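PDB 2POD: mandelate racemase / muconate lactonizing enzyme from Burkholderia pseudomallei, which is of unknown specific function but probably acts as a metal-dependent lyase of the enolase superfamily. Local coordinates for residues A52-G57 against A67-G72; R199-F204 against R238-F243; K307-A312 against A340-V345; G355-R358 against A363-T366. One frame throughout, in Å; residues are numbered along the deposited sequence.

How the contacts relate
The metal site of the barrel domain, where Glu220, Glu246 and Glu272 bind sodium, is a common reference for these contacts. Contact 1 joins two helices of the N-terminal domain, whereas contacts 2, 3 and 4 all belong to the barrel. Contacts 1 and 2 lie on opposite sides of the chain's centre, with their own centres 46 Å apart. Contacts 2 and 3 touch through Phe243 CE2 and Leu344 CD1, 4.0 Å apart. Contact 1 stops about 6 Å short of contact 3 at nearest atoms, and contact 4 about 12 Å short of it. None is a first-shell contact: the side chains of Phe204 in contact 2 and Tyr357 in contact 4 are about 14 and 13 Å from a bound sodium ion.

Contact 1. Residues A52-G57 against A67-G72; sequences ANRLIG and AKRLSG
Arg54 and Arg69 clasp each other where the C-terminal ends of helices 40-55 and 63-69 come together in the alpha+beta N-terminal domain of the enolase superfamily. The polar part is reciprocal. Arg69 brings both terminal nitrogens end-on to a single carbonyl oxygen, Arg54 O, with NH1 at 2.8 Å and NH2 at 2.9 Å. The oxygen lies in the guanidinium plane; NH2 approaches in the carbonyl plane, on a lone pair of Arg54 O, while NH1 stands 31° out of that plane. In return Arg54 NH1 makes a weak bond to Arg69 O. This brings the two like-charged groups close, with Arg69 NE over the rim of one face of the Arg54 guanidinium, the planes 47° apart and Arg54 NE 3.8 Å from Arg69 NH2. The carbonyl oxygens probably offset part of the repulsion, and Glu58 adds a long, weak ion pair to Arg69. The bend in Arg69 at chi3 (77°) turns its guanidinium back over Arg54.

The apolar part lies beneath. Leu55 and Leu70 meet through their CD1 atoms at 4.3 Å, and Leu89 of helix 81-101 packs on both. Leu70 CD2 also touches the aliphatic root of the first arginine, 3.8 Å from Arg54 CB.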
loop_
_atom_site.group_PDB
_atom_site.type_symbol
_atom_site.label_atom_id
_atom_site.label_comp_id
_atom_site.label_asym_id
_atom_site.label_seq_id
_atom_site.Cartn_x
_atom_site.Cartn_y
_atom_site.Cartn_z
ATOM N N ALA B 52 -25.981 -29.511 21.307
ATOM C CA ALA B 52 -27.219 -29.742 22.046
ATOM C C ALA B 52 -27.041 -29.572 23.553
ATOM O O ALA B 52 -27.906 -29.009 24.219
ATOM C CB ALA B 52 -27.747 -31.106 21.739
ATOM N N ASN B 53 -25.909 -30.042 24.072
ATOM C CA ASN B 53 -25.581 -29.909 25.487
ATOM C C ASN B 53 -25.269 -28.477 25.925
ATOM O O ASN B 53 -25.398 -28.134 27.106
ATOM C CB ASN B 53 -24.430 -30.848 25.861
ATOM C CG ASN B 53 -24.764 -32.309 25.613
ATOM O OD1 ASN B 53 -25.829 -32.797 26.008
ATOM N ND2 ASN B 53 -23.854 -33.016 24.946
ATOM N N ARG B 54 -24.868 -27.643 24.969
ATOM C CA ARG B 54 -24.609 -26.232 25.235
ATOM C C ARG B 54 -25.906 -25.437 25.290
ATOM O O ARG B 54 -25.935 -24.312 25.782
ATOM C CB ARG B 54 -23.667 -25.651 24.178
ATOM C CG ARG B 54 -22.270 -26.248 24.196
ATOM C CD ARG B 54 -21.218 -25.165 24.120
ATOM N NE ARG B 54 -20.844 -24.665 25.441
ATOM C CZ ARG B 54 -20.025 -23.639 25.656
ATOM N NH1 ARG B 54 -19.480 -22.986 24.636
ATOM N NH2 ARG B 54 -19.751 -23.263 26.899
ATOM N N LEU B 55 -26.981 -26.042 24.795
ATOM C CA LEU B 55 -28.217 -25.337 24.511
ATOM C C LEU B 55 -29.362 -25.822 25.403
ATOM O O LEU B 55 -30.235 -25.042 25.777
ATOM C CB LEU B 55 -28.570 -25.514 23.035
ATOM C CG LEU B 55 -29.002 -24.297 22.212
ATOM C CD1 LEU B 55 -28.057 -23.104 22.334
ATOM C CD2 LEU B 55 -29.131 -24.702 20.773
ATOM N N ILE B 56 -29.345 -27.110 25.744
ATOM C CA ILE B 56 -30.364 -27.719 26.597
ATOM C C ILE B 56 -30.290 -27.186 28.029
ATOM O O ILE B 56 -29.241 -27.246 28.676
ATOM C CB ILE B 56 -30.330 -29.280 26.508
ATOM C CG1 ILE B 56 -31.155 -29.734 25.296
ATOM C CG2 ILE B 56 -30.878 -29.947 27.785
ATOM C CD1 ILE B 56 -30.665 -30.996 24.620
ATOM N N GLY B 57 -31.407 -26.630 28.494
ATOM C CA GLY B 57 -31.469 -25.985 29.803
ATOM C C GLY B 57 -31.368 -24.468 29.767
ATOM O O GLY B 57 -31.605 -23.807 30.782
ATOM N N ALA B 67 -25.120 -18.004 19.859
ATOM C CA ALA B 67 -24.313 -17.927 18.635
ATOM C C ALA B 67 -22.820 -17.814 18.921
ATOM O O ALA B 67 -22.018 -18.491 18.290
ATOM C CB ALA B 67 -24.774 -16.767 17.753
ATOM N N LYS B 68 -22.463 -16.977 19.890
ATOM C CA LYS B 68 -21.088 -16.862 20.354
ATOM C C LYS B 68 -20.605 -18.110 21.105
ATOM O O LYS B 68 -19.482 -18.565 20.892
ATOM C CB LYS B 68 -20.913 -15.581 21.185
ATOM C CG LYS B 68 -19.538 -15.399 21.838
ATOM C CD LYS B 68 -18.431 -15.151 20.827
ATOM C CE LYS B 68 -17.074 -14.970 21.508
ATOM N NZ LYS B 68 -16.959 -13.667 22.225
ATOM N N ARG B 69 -21.462 -18.668 21.958
ATOM C CA ARG B 69 -21.172 -19.910 22.684
ATOM C C ARG B 69 -20.993 -21.139 21.780
ATOM O O ARG B 69 -20.133 -21.988 22.034
ATOM C CB ARG B 69 -22.242 -20.161 23.743
ATOM C CG ARG B 69 -22.027 -19.367 25.035
ATOM C CD ARG B 69 -23.187 -19.545 26.009
ATOM N NE ARG B 69 -23.116 -20.831 26.696
ATOM C CZ ARG B 69 -23.920 -21.862 26.460
ATOM N NH1 ARG B 69 -24.891 -21.771 25.555
ATOM N NH2 ARG B 69 -23.754 -22.992 27.135
ATOM N N LEU B 70 -21.788 -21.213 20.716
ATOM C CA LEU B 70 -21.744 -22.345 19.787
ATOM C C LEU B 70 -20.638 -22.231 18.737
ATOM O O LEU B 70 -20.412 -23.172 17.970
ATOM C CB LEU B 70 -23.092 -22.521 19.077
ATOM C CG LEU B 70 -24.302 -23.052 19.848
ATOM C CD1 LEU B 70 -25.446 -23.301 18.883
ATOM C CD2 LEU B 70 -23.976 -24.320 20.617
ATOM N N SER B 71 -19.976 -21.074 18.690
ATOM C CA SER B 71 -18.769 -20.900 17.889
ATOM C C SER B 71 -17.619 -21.658 18.535
ATOM O O SER B 71 -16.996 -21.175 19.479
ATOM C CB SER B 71 -18.423 -19.419 17.759
ATOM O OG SER B 71 -18.060 -19.113 16.427
ATOM N N GLY B 72 -17.365 -22.863 18.035
ATOM C CA GLY B 72 -16.454 -23.797 18.694
ATOM C C GLY B 72 -15.034 -23.620 18.211
ATOM O O GLY B 72 -14.745 -22.711 17.426
#

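Contact 2. Residues R199-F204 against R238-F243; sequences RALEPF and REYETF
Tyr240 lays its ring against Phe204 and Leu201. With chi1 at -68°, its CG sits beside the backbone N and anti to the carbonyl carbon, and from CB the ring reaches across to the helical segment. The first ring atom, Tyr240 CG, is 3.8 Å from Phe204 CB. That methylene stands almost over the ring centre, 10° off the normal, a CH-pi contact. Along one side of the ring, Tyr240 CD1 runs on beneath the same methylene and Tyr240 CE1 comes to 3.9 Å from Phe204 C, the backbone carbonyl carbon. On the other side Tyr240 CE2 meets the branch point of Leu201, with CG at 3.7 Å. At the tip Tyr240 OH forms a weak hydrogen bond with Glu205. The opposite face is approached by Glu239 OE1, offset toward the rim; this carboxylate is itself held by a salt bridge to Arg208.

The two rings are set obliquely, their centroids 6.0 Å apart and their planes inclined at 33°. The CD1-CE1 flank of the Phe204 ring meets Thr242 obliquely, with Thr242 CG2 4.0 Å from Phe204 CE1, and Val219 of strand 216-220 touches both residues. Leu237, at the end of helix 227-237, closes over Leu201 and Phe204. The segment 238-243 is the turn leading from that helix into strand 244-246, so the arrangement joins successive beta-alpha units of the TIM-like barrel of the enolase superfamily, on the side away from the metal-bearing strand ends.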
loop_
_atom_site.group_PDB
_atom_site.type_symbol
_atom_site.label_atom_id
_atom_site.label_comp_id
_atom_site.label_asym_id
_atom_site.label_seq_id
_atom_site.Cartn_x
_atom_site.Cartn_y
_atom_site.Cartn_z
ATOM N N ARG B 199 -19.975 -21.889 -27.475
ATOM C CA ARG B 199 -21.132 -22.766 -27.327
ATOM C C ARG B 199 -21.808 -22.602 -25.966
ATOM O O ARG B 199 -23.008 -22.836 -25.830
ATOM C CB ARG B 199 -20.733 -24.226 -27.550
ATOM C CG ARG B 199 -21.724 -25.014 -28.403
ATOM C CD ARG B 199 -21.292 -26.469 -28.614
ATOM N NE ARG B 199 -19.931 -26.585 -29.143
ATOM C CZ ARG B 199 -18.925 -27.185 -28.510
ATOM N NH1 ARG B 199 -19.112 -27.734 -27.314
ATOM N NH2 ARG B 199 -17.725 -27.234 -29.076
ATOM N N ALA B 200 -21.028 -22.205 -24.964
ATOM C CA ALA B 200 -21.570 -21.833 -23.659
ATOM C C ALA B 200 -22.147 -20.417 -23.642
ATOM O O ALA B 200 -22.923 -20.072 -22.757
ATOM C CB ALA B 200 -20.513 -21.998 -22.580
ATOM N N LEU B 201 -21.765 -19.603 -24.623
ATOM C CA LEU B 201 -22.332 -18.269 -24.797
ATOM C C LEU B 201 -23.716 -18.269 -25.449
ATOM O O LEU B 201 -24.451 -17.282 -25.354
ATOM C CB LEU B 201 -21.374 -17.389 -25.605
ATOM C CG LEU B 201 -20.605 -16.263 -24.905
ATOM C CD1 LEU B 201 -20.107 -16.656 -23.520
ATOM C CD2 LEU B 201 -19.451 -15.803 -25.776
ATOM N N GLU B 202 -24.061 -19.370 -26.112
ATOM C CA GLU B 202 -25.329 -19.491 -26.844
ATOM C C GLU B 202 -26.642 -19.369 -26.036
ATOM O O GLU B 202 -27.602 -18.794 -26.542
ATOM C CB GLU B 202 -25.335 -20.739 -27.735
ATOM C CG GLU B 202 -24.556 -20.585 -29.042
ATOM C CD GLU B 202 -24.409 -21.896 -29.801
ATOM O OE1 GLU B 202 -23.424 -22.037 -30.560
ATOM O OE2 GLU B 202 -25.275 -22.786 -29.640
ATOM N N PRO B 203 -26.697 -19.902 -24.787
ATOM C CA PRO B 203 -27.755 -19.459 -23.864
ATOM C C PRO B 203 -27.938 -17.953 -23.634
ATOM O O PRO B 203 -29.047 -17.538 -23.316
ATOM C CB PRO B 203 -27.386 -20.157 -22.554
ATOM C CG PRO B 203 -26.723 -21.400 -22.992
ATOM C CD PRO B 203 -25.894 -20.983 -24.173
ATOM N N PHE B 204 -26.885 -17.149 -23.789
ATOM C CA PHE B 204 -27.003 -15.703 -23.595
ATOM C C PHE B 204 -27.558 -14.977 -24.815
ATOM O O PHE B 204 -28.290 -13.997 -24.671
ATOM C CB PHE B 204 -25.676 -15.079 -23.134
ATOM C CG PHE B 204 -25.224 -15.564 -21.790
ATOM C CD1 PHE B 204 -25.750 -15.013 -20.626
ATOM C CD2 PHE B 204 -24.290 -16.590 -21.688
ATOM C CE1 PHE B 204 -25.348 -15.472 -19.379
ATOM C CE2 PHE B 204 -23.886 -17.063 -20.448
ATOM C CZ PHE B 204 -24.414 -16.504 -19.289
ATOM N N ARG B 238 -18.791 -9.727 -21.460
ATOM C CA ARG B 238 -18.874 -8.260 -21.463
ATOM C C ARG B 238 -19.918 -7.720 -22.441
ATOM O O ARG B 238 -20.685 -6.817 -22.106
ATOM C CB ARG B 238 -17.495 -7.663 -21.764
ATOM C CG ARG B 238 -17.427 -6.143 -21.812
ATOM C CD ARG B 238 -16.003 -5.670 -22.068
ATOM N NE ARG B 238 -15.090 -6.128 -21.021
ATOM C CZ ARG B 238 -14.774 -5.429 -19.932
ATOM N NH1 ARG B 238 -15.287 -4.218 -19.731
ATOM N NH2 ARG B 238 -13.939 -5.947 -19.041
ATOM N N GLU B 239 -19.941 -8.309 -23.634
ATOM C CA GLU B 239 -20.899 -8.006 -24.698
ATOM C C GLU B 239 -22.380 -8.125 -24.279
ATOM O O GLU B 239 -23.215 -7.308 -24.678
ATOM C CB GLU B 239 -20.606 -8.934 -25.877
ATOM C CG GLU B 239 -21.213 -8.520 -27.204
ATOM C CD GLU B 239 -21.434 -9.708 -28.123
ATOM O OE1 GLU B 239 -22.581 -9.901 -28.582
ATOM O OE2 GLU B 239 -20.467 -10.455 -28.381
ATOM N N TYR B 240 -22.690 -9.130 -23.465
ATOM C CA TYR B 240 -24.071 -9.468 -23.122
ATOM C C TYR B 240 -24.629 -8.727 -21.906
ATOM O O TYR B 240 -25.756 -8.997 -21.486
ATOM C CB TYR B 240 -24.205 -10.978 -22.901
ATOM C CG TYR B 240 -24.025 -11.795 -24.155
ATOM C CD1 TYR B 240 -25.014 -11.823 -25.137
ATOM C CD2 TYR B 240 -22.868 -12.540 -24.363
ATOM C CE1 TYR B 240 -24.856 -12.573 -26.289
ATOM C CE2 TYR B 240 -22.701 -13.294 -25.517
ATOM C CZ TYR B 240 -23.702 -13.307 -26.474
ATOM O OH TYR B 240 -23.548 -14.051 -27.620
ATOM N N GLU B 241 -23.836 -7.814 -21.345
ATOM C CA GLU B 241 -24.251 -6.965 -20.224
ATOM C C GLU B 241 -24.995 -7.727 -19.118
ATOM O O GLU B 241 -26.135 -7.404 -18.767
ATOM C CB GLU B 241 -25.051 -5.755 -20.721
ATOM C CG GLU B 241 -24.228 -4.469 -20.834
ATOM C CD GLU B 241 -24.558 -3.636 -22.074
ATOM O OE1 GLU B 241 -23.806 -2.675 -22.361
ATOM O OE2 GLU B 241 -25.560 -3.935 -22.762
ATOM N N THR B 242 -24.337 -8.756 -18.597
ATOM C CA THR B 242 -24.881 -9.581 -17.520
ATOM C C THR B 242 -24.999 -8.803 -16.201
ATOM O O THR B 242 -24.260 -7.841 -15.956
ATOM C CB THR B 242 -24.035 -10.853 -17.313
ATOM O OG1 THR B 242 -22.658 -10.492 -17.135
ATOM C CG2 THR B 242 -24.155 -11.772 -18.519
ATOM N N PHE B 243 -25.940 -9.218 -15.363
ATOM C CA PHE B 243 -26.253 -8.482 -14.148
ATOM C C PHE B 243 -25.226 -8.702 -13.027
ATOM O O PHE B 243 -24.880 -7.759 -12.318
ATOM C CB PHE B 243 -27.665 -8.821 -13.673
ATOM C CG PHE B 243 -28.178 -7.923 -12.591
ATOM C CD1 PHE B 243 -28.601 -6.634 -12.888
ATOM C CD2 PHE B 243 -28.236 -8.362 -11.272
ATOM C CE1 PHE B 243 -29.070 -5.795 -11.894
ATOM C CE2 PHE B 243 -28.710 -7.530 -10.259
ATOM C CZ PHE B 243 -29.128 -6.248 -10.568
#

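Contact 3. Residues K307-A312 against A340-V345; sequences KIASMA and APNALV
Asn342 turns its amide onto helix 301-314, where ND2 donates a weak hydrogen bond to Ala309 O, 3.0 Å away and bent to 127°. The same nitrogen has its stronger partner in Leu317 O, so it is shared between a carbonyl within the helix and one in the loop that follows. Asn342 OD1 lies 3.3 Å from Ala309 O, two acceptors with no hydrogen bond between them. Methyls flank the amide: Ala312 CB is 3.9 Å from ND2 and Ala309 CB 4.1 Å from OD1 of Asn342. Separately, Ala309 CB meets Ala340 CB at 4.3 Å.

The asparagine is carried by a type I turn from Ala340 to Ala343, closed by Ala343 N to Ala340 O at 3.1 Å. A chi1 of 66°, with CG between the backbone N and the carbonyl carbon, directs its amide to the helix. In the TIM-like barrel this turn connects helix 327-339 to strand 346-348, and backbone bonds from Asn342 and Leu344 to Val319 tie it to the neighbouring strand 319-321. Val319 also packs against Ala309, Ala312 and Asn342. Farther out, Arg114 bonds Ala340 O, Tyr190 of a neighbouring subunit packs on Asn342, and Met311 meets Met311 of another subunit.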
loop_
_atom_site.group_PDB
_atom_site.type_symbol
_atom_site.label_atom_id
_atom_site.label_comp_id
_atom_site.label_asym_id
_atom_site.label_seq_id
_atom_site.Cartn_x
_atom_site.Cartn_y
_atom_site.Cartn_z
ATOM N N LYS B 307 -26.016 -9.055 10.434
ATOM C CA LYS B 307 -24.944 -8.167 10.802
ATOM C C LYS B 307 -24.059 -7.988 9.578
ATOM O O LYS B 307 -23.557 -6.894 9.324
ATOM C CB LYS B 307 -24.150 -8.789 11.950
ATOM C CG LYS B 307 -24.911 -8.862 13.254
ATOM C CD LYS B 307 -24.147 -9.662 14.303
ATOM C CE LYS B 307 -24.998 -9.869 15.550
ATOM N NZ LYS B 307 -24.283 -10.671 16.585
ATOM N N ILE B 308 -23.906 -9.071 8.814
ATOM C CA ILE B 308 -23.280 -9.036 7.500
ATOM C C ILE B 308 -23.985 -8.045 6.571
ATOM O O ILE B 308 -23.327 -7.237 5.918
ATOM C CB ILE B 308 -23.190 -10.450 6.866
ATOM C CG1 ILE B 308 -22.274 -11.354 7.697
ATOM C CG2 ILE B 308 -22.661 -10.373 5.437
ATOM C CD1 ILE B 308 -22.591 -12.864 7.592
ATOM N N ALA B 309 -25.316 -8.088 6.551
ATOM C CA ALA B 309 -26.121 -7.168 5.746
ATOM C C ALA B 309 -25.890 -5.699 6.105
ATOM O O ALA B 309 -25.764 -4.852 5.222
ATOM C CB ALA B 309 -27.610 -7.520 5.842
ATOM N N SER B 310 -25.824 -5.415 7.402
ATOM C CA SER B 310 -25.650 -4.055 7.881
ATOM C C SER B 310 -24.218 -3.550 7.709
ATOM O O SER B 310 -24.006 -2.357 7.523
ATOM C CB SER B 310 -26.133 -3.923 9.328
ATOM O OG SER B 310 -25.446 -4.808 10.190
HETATM N N MSE B 311 -23.250 -4.467 7.758
HETATM C CA MSE B 311 -21.865 -4.207 7.333
HETATM C C MSE B 311 -21.753 -3.837 5.857
HETATM O O MSE B 311 -21.168 -2.813 5.515
HETATM C CB MSE B 311 -20.998 -5.439 7.568
HETATM C CG MSE B 311 -20.241 -5.455 8.862
HETATM SE SE MSE B 311 -18.842 -6.802 8.816
HETATM C CE MSE B 311 -17.520 -5.837 7.792
ATOM N N ALA B 312 -22.300 -4.693 4.995
ATOM C CA ALA B 312 -22.284 -4.493 3.549
ATOM C C ALA B 312 -22.865 -3.153 3.100
ATOM O O ALA B 312 -22.413 -2.595 2.100
ATOM C CB ALA B 312 -23.006 -5.636 2.851
ATOM N N ALA B 340 -33.786 -5.864 5.635
ATOM C CA ALA B 340 -32.534 -5.176 5.287
ATOM C C ALA B 340 -32.774 -4.031 4.301
ATOM O O ALA B 340 -33.314 -4.251 3.218
ATOM C CB ALA B 340 -31.514 -6.161 4.734
ATOM N N PRO B 341 -32.384 -2.798 4.683
ATOM C CA PRO B 341 -32.463 -1.643 3.783
ATOM C C PRO B 341 -31.655 -1.831 2.492
ATOM O O PRO B 341 -32.007 -1.264 1.448
ATOM C CB PRO B 341 -31.869 -0.504 4.617
ATOM C CG PRO B 341 -31.975 -0.952 6.027
ATOM C CD PRO B 341 -31.824 -2.435 5.997
ATOM N N ASN B 342 -30.591 -2.631 2.562
ATOM C CA ASN B 342 -29.790 -2.937 1.383
ATOM C C ASN B 342 -30.102 -4.241 0.648
ATOM O O ASN B 342 -29.342 -4.638 -0.221
ATOM C CB ASN B 342 -28.292 -2.830 1.689
ATOM C CG ASN B 342 -27.830 -3.863 2.671
ATOM O OD1 ASN B 342 -28.528 -4.167 3.638
ATOM N ND2 ASN B 342 -26.641 -4.411 2.439
ATOM N N ALA B 343 -31.215 -4.895 0.965
ATOM C CA ALA B 343 -31.624 -6.087 0.205
ATOM C C ALA B 343 -31.992 -5.790 -1.256
ATOM O O ALA B 343 -32.680 -4.822 -1.544
ATOM C CB ALA B 343 -32.738 -6.810 0.911
ATOM N N LEU B 344 -31.489 -6.609 -2.176
ATOM C CA LEU B 344 -31.593 -6.326 -3.616
ATOM C C LEU B 344 -32.677 -7.202 -4.234
ATOM O O LEU B 344 -33.667 -6.704 -4.789
ATOM C CB LEU B 344 -30.258 -6.624 -4.309
ATOM C CG LEU B 344 -29.723 -5.941 -5.583
ATOM C CD1 LEU B 344 -28.829 -6.921 -6.340
ATOM C CD2 LEU B 344 -30.762 -5.317 -6.515
ATOM N N VAL B 345 -32.455 -8.510 -4.144
ATOM C CA VAL B 345 -33.383 -9.514 -4.640
ATOM C C VAL B 345 -33.413 -10.657 -3.647
ATOM O O VAL B 345 -32.510 -10.797 -2.827
ATOM C CB VAL B 345 -32.979 -10.066 -6.035
ATOM C CG1 VAL B 345 -33.576 -9.219 -7.145
ATOM C CG2 VAL B 345 -31.463 -10.168 -6.181
#

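Contact 4. Residues G355-R358 against A363-T366; sequences GWYR and ALPT
Leu364 puts CD1 between Tyr357 and Arg358, while CD2 lies against the tyrosine, and the three side chains are turned quite differently. Leucine and tyrosine cross at about a right angle: Leu364 CD1 is 3.7 Å from Tyr357 CB, while Leu364 CD2 sits 3.9 Å from Tyr357 CD1, at the start of the ring. Both methyls rest on Tyr357 CB from one side, and CD2 goes on to the ring at CD1. Arg358 comes from the other side. Its CB points away from the leucine, but bends at chi2 (-135°) and chi3 (146°) carry the chain round until the guanidinium lies flat over Leu364 CD1, which is 3.6 Å from Arg358 NH1 and displaced toward the rim of the group. No hydrogen bond crosses the contact; between these segments it consists of van der Waals packing, apolar on the tyrosine side and against a guanidinium face on the other, with the cationic group as an outer lid over the methyl.

The orientation of the tyrosine is set on other sides. Its hydroxyl is hydrogen-bonded to Thr325 O and to Asp323 OD2, fixing the far end of the ring. The Tyr357 ring presents an edge to its neighbour in sequence: Tyr357 CD2 stands 3.8 Å above the plane of Trp356.

In the barrel, the contact folds the exit of helix 350-356, which follows strand 346-348, against the lead-in to strand 366-368. That strand forms an antiparallel pair with 371-373, which runs antiparallel to 117-122, while helix 327-339 covers Tyr357 and Pro365 through Leu330.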
loop_
_atom_site.group_PDB
_atom_site.type_symbol
_atom_site.label_atom_id
_atom_site.label_comp_id
_atom_site.label_asym_id
_atom_site.label_seq_id
_atom_site.Cartn_x
_atom_site.Cartn_y
_atom_site.Cartn_z
ATOM N N GLY B 355 -43.651 -26.647 -6.567
ATOM C CA GLY B 355 -43.453 -28.090 -6.556
ATOM C C GLY B 355 -43.355 -28.677 -5.162
ATOM O O GLY B 355 -44.311 -28.614 -4.388
ATOM N N TRP B 356 -42.186 -29.234 -4.845
ATOM C CA TRP B 356 -42.017 -30.133 -3.702
ATOM C C TRP B 356 -42.063 -29.506 -2.305
ATOM O O TRP B 356 -42.057 -30.234 -1.308
ATOM C CB TRP B 356 -40.764 -31.002 -3.868
ATOM C CG TRP B 356 -39.441 -30.261 -3.847
ATOM C CD1 TRP B 356 -38.774 -29.749 -4.925
ATOM C CD2 TRP B 356 -38.619 -29.984 -2.701
ATOM N NE1 TRP B 356 -37.599 -29.161 -4.520
ATOM C CE2 TRP B 356 -37.478 -29.291 -3.162
ATOM C CE3 TRP B 356 -38.742 -30.243 -1.329
ATOM C CZ2 TRP B 356 -36.463 -28.857 -2.301
ATOM C CZ3 TRP B 356 -37.727 -29.814 -0.472
ATOM C CH2 TRP B 356 -36.607 -29.127 -0.964
ATOM N N TYR B 357 -42.111 -28.175 -2.234
ATOM C CA TYR B 357 -42.248 -27.453 -0.958
ATOM C C TYR B 357 -43.646 -27.647 -0.364
ATOM O O TYR B 357 -43.811 -27.665 0.862
ATOM C CB TYR B 357 -42.029 -25.944 -1.147
ATOM C CG TYR B 357 -40.600 -25.437 -1.275
ATOM C CD1 TYR B 357 -40.350 -24.067 -1.352
ATOM C CD2 TYR B 357 -39.509 -26.304 -1.319
ATOM C CE1 TYR B 357 -39.064 -23.569 -1.480
ATOM C CE2 TYR B 357 -38.212 -25.814 -1.440
ATOM C CZ TYR B 357 -37.998 -24.441 -1.520
ATOM O OH TYR B 357 -36.722 -23.934 -1.647
ATOM N N ARG B 358 -44.639 -27.790 -1.247
ATOM C CA ARG B 358 -46.052 -27.553 -0.924
ATOM C C ARG B 358 -46.617 -28.537 0.100
ATOM O O ARG B 358 -47.506 -28.188 0.880
ATOM C CB ARG B 358 -46.906 -27.583 -2.195
ATOM C CG ARG B 358 -46.635 -26.448 -3.171
ATOM C CD ARG B 358 -47.934 -25.843 -3.690
ATOM N NE ARG B 358 -47.807 -24.406 -3.933
ATOM C CZ ARG B 358 -47.976 -23.457 -3.010
ATOM N NH1 ARG B 358 -48.290 -23.771 -1.758
ATOM N NH2 ARG B 358 -47.830 -22.183 -3.346
ATOM N N ALA B 363 -47.430 -23.252 5.511
ATOM C CA ALA B 363 -47.544 -22.024 4.719
ATOM C C ALA B 363 -46.256 -21.797 3.933
ATOM O O ALA B 363 -45.198 -22.284 4.317
ATOM C CB ALA B 363 -47.834 -20.825 5.634
ATOM N N LEU B 364 -46.347 -21.056 2.837
ATOM C CA LEU B 364 -45.180 -20.746 2.020
ATOM C C LEU B 364 -45.121 -19.251 1.721
ATOM O O LEU B 364 -46.165 -18.597 1.673
ATOM C CB LEU B 364 -45.215 -21.532 0.705
ATOM C CG LEU B 364 -44.665 -22.964 0.640
ATOM C CD1 LEU B 364 -44.797 -23.467 -0.784
ATOM C CD2 LEU B 364 -43.212 -23.067 1.096
ATOM N N PRO B 365 -43.899 -18.704 1.532
ATOM C CA PRO B 365 -43.712 -17.414 0.871
ATOM C C PRO B 365 -44.434 -17.316 -0.465
ATOM O O PRO B 365 -44.355 -18.235 -1.289
ATOM C CB PRO B 365 -42.198 -17.348 0.666
ATOM C CG PRO B 365 -41.652 -18.133 1.787
ATOM C CD PRO B 365 -42.610 -19.271 1.971
ATOM N N THR B 366 -45.142 -16.209 -0.658
ATOM C CA THR B 366 -46.029 -16.041 -1.801
ATOM C C THR B 366 -45.300 -15.290 -2.909
ATOM O O THR B 366 -44.824 -14.173 -2.698
ATOM C CB THR B 366 -47.298 -15.252 -1.402
ATOM O OG1 THR B 366 -47.825 -15.776 -0.174
ATOM C CG2 THR B 366 -48.356 -15.326 -2.504
#